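Local coordinates for CD38 molecule (Bos taurus, PDB 3GH3), which is the bovine CD38 molecule, a member of the ADP-ribosyl cyclase family, at residues A[76-81]-A[158-163]. Residues are numbered along the deposited sequence; the frame is centred on the assembly and turned at random.
Sequences PPTVPC and AESACN
A disulfide, Cys81–Cys162, ties two connecting segments that run side by side toward the parallel sheet of this ADP-ribosyl cyclase fold. Residues 76-81 lead from helix 69-74 to the outermost strand 85-87, while 158-163 carry the end of helix 145-160 into the adjacent strand 164-170. The touching parts, taken from CA 77 to 81 and from CA 160 to 163, run 17° apart, consistent with both connections entering neighbouring parallel strands in the same sense.

The covalent link joins Cys81 SG to Cys162 SG at 2.0 Å, with a torsion of -90° about the S–S bond, close to the unstrained value. The two halves reach it differently. In Cys81 the sulfur stands anti to the carbonyl carbon, whereas in Cys162 it is wedged between the backbone N and the carbonyl carbon (chi1 36°), a rotation that swings it across to its partner. Beside the bridge a water couples the two backbones, donating to Pro80 O at 3.0 Å and accepting from Cys162 N at 3.2 Å. Cys162 also shares a backbone hydrogen bond with Gly82, next after Cys81.

At the helix end contact is looser. Ser160 OG faces the main chain around Thr78, lying 4.0 Å from both Thr78 CA and Val79 N, a distance of packing and not of bonding. Pro77 is the centre of an inverse gamma turn, and its carbonyl O, buried here, has no polar partner in the model. Val79 packs on Phe157 of the same helix and on Gln84, and Pro77 packs on Leu153 and Arg156. Next along the chain from Cys162, the Asn163 amide meets Cys81 CB, ND2 being 3.5 Å away.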
loop_
_atom_site.group_PDB
_atom_site.type_symbol
_atom_site.label_atom_id
_atom_site.label_comp_id
_atom_site.label_asym_id
_atom_site.label_seq_id
_atom_site.Cartn_x
_atom_site.Cartn_y
_atom_site.Cartn_z
ATOM N N PRO A 76 -0.538 -0.275 14.168
ATOM C CA PRO A 76 -1.528 0.313 13.270
ATOM C C PRO A 76 -0.885 1.433 12.450
ATOM O O PRO A 76 -0.095 2.200 12.984
ATOM C CB PRO A 76 -2.562 0.906 14.230
ATOM C CG PRO A 76 -2.324 0.231 15.534
ATOM C CD PRO A 76 -0.878 -0.079 15.586
ATOM N N PRO A 77 -1.234 1.520 11.165
ATOM C CA PRO A 77 -0.680 2.484 10.201
ATOM C C PRO A 77 -1.298 3.863 10.379
ATOM O O PRO A 77 -1.934 4.378 9.449
ATOM C CB PRO A 77 -1.078 1.883 8.849
ATOM C CG PRO A 77 -2.376 1.140 9.148
ATOM C CD PRO A 77 -2.239 0.625 10.564
ATOM N N THR A 78 -1.095 4.449 11.557
ATOM C CA THR A 78 -1.646 5.764 11.898
ATOM C C THR A 78 -0.757 6.954 11.494
ATOM O O THR A 78 0.455 6.949 11.706
ATOM C CB THR A 78 -1.955 5.858 13.406
ATOM O OG1 THR A 78 -2.843 4.797 13.783
ATOM C CG2 THR A 78 -2.594 7.205 13.747
ATOM N N VAL A 79 -1.392 7.974 10.923
ATOM C CA VAL A 79 -0.731 9.172 10.413
ATOM C C VAL A 79 -1.455 10.391 10.995
ATOM O O VAL A 79 -2.668 10.351 11.200
ATOM C CB VAL A 79 -0.847 9.191 8.860
ATOM C CG1 VAL A 79 -0.286 10.467 8.257
ATOM C CG2 VAL A 79 -0.159 7.950 8.261
ATOM N N PRO A 80 -0.718 11.473 11.274
ATOM C CA PRO A 80 -1.394 12.687 11.760
ATOM C C PRO A 80 -2.402 13.198 10.750
ATOM O O PRO A 80 -2.278 12.945 9.543
ATOM C CB PRO A 80 -0.238 13.684 11.946
ATOM C CG PRO A 80 0.963 12.801 12.231
ATOM C CD PRO A 80 0.749 11.562 11.381
ATOM N N CYS A 81 -3.429 13.885 11.238
ATOM C CA CYS A 81 -4.419 14.451 10.335
ATOM C C CYS A 81 -3.728 15.372 9.360
ATOM O O CYS A 81 -2.769 16.068 9.725
ATOM C CB CYS A 81 -5.468 15.231 11.117
ATOM S SG CYS A 81 -6.443 14.170 12.188
ATOM N N ALA A 158 -6.629 3.937 5.162
ATOM C CA ALA A 158 -7.709 4.807 4.686
ATOM C C ALA A 158 -8.673 5.245 5.810
ATOM O O ALA A 158 -9.010 6.416 5.936
ATOM C CB ALA A 158 -8.500 4.119 3.557
ATOM N N GLU A 159 -9.151 4.276 6.583
ATOM C CA GLU A 159 -10.102 4.535 7.654
ATOM C C GLU A 159 -9.517 5.555 8.622
ATOM O O GLU A 159 -10.240 6.335 9.239
ATOM C CB GLU A 159 -10.427 3.227 8.401
ATOM C CG GLU A 159 -11.203 2.228 7.560
ATOM C CD GLU A 159 -11.433 0.895 8.258
ATOM O OE1 GLU A 159 -10.475 0.336 8.836
ATOM O OE2 GLU A 159 -12.579 0.397 8.210
ATOM N N SER A 160 -8.199 5.528 8.752
ATOM C CA SER A 160 -7.486 6.361 9.711
ATOM C C SER A 160 -7.399 7.822 9.274
ATOM O O SER A 160 -7.154 8.715 10.104
ATOM C CB SER A 160 -6.082 5.780 9.949
ATOM O OG SER A 160 -5.105 6.794 10.126
ATOM N N ALA A 161 -7.602 8.076 7.977
ATOM C CA ALA A 161 -7.383 9.417 7.412
ATOM C C ALA A 161 -8.295 10.479 8.023
ATOM O O ALA A 161 -9.477 10.228 8.235
ATOM C CB ALA A 161 -7.565 9.406 5.878
ATOM N N CYS A 162 -7.743 11.675 8.270
ATOM C CA CYS A 162 -8.553 12.824 8.718
ATOM C C CYS A 162 -8.115 14.127 8.071
ATOM O O CYS A 162 -6.970 14.261 7.646
ATOM C CB CYS A 162 -8.547 12.978 10.249
ATOM S SG CYS A 162 -6.984 12.571 11.041
ATOM N N ASN A 163 -9.034 15.093 8.039
ATOM C CA ASN A 163 -8.804 16.385 7.383
ATOM C C ASN A 163 -8.435 16.198 5.895
ATOM O O ASN A 163 -9.027 15.370 5.218
ATOM C CB ASN A 163 -7.783 17.233 8.155
ATOM C CG ASN A 163 -8.280 17.611 9.567
ATOM O OD1 ASN A 163 -9.460 17.494 9.864
ATOM N ND2 ASN A 163 -7.374 18.052 10.422
HETATM O O HOH W 1 -4.579 11.558 8.181
#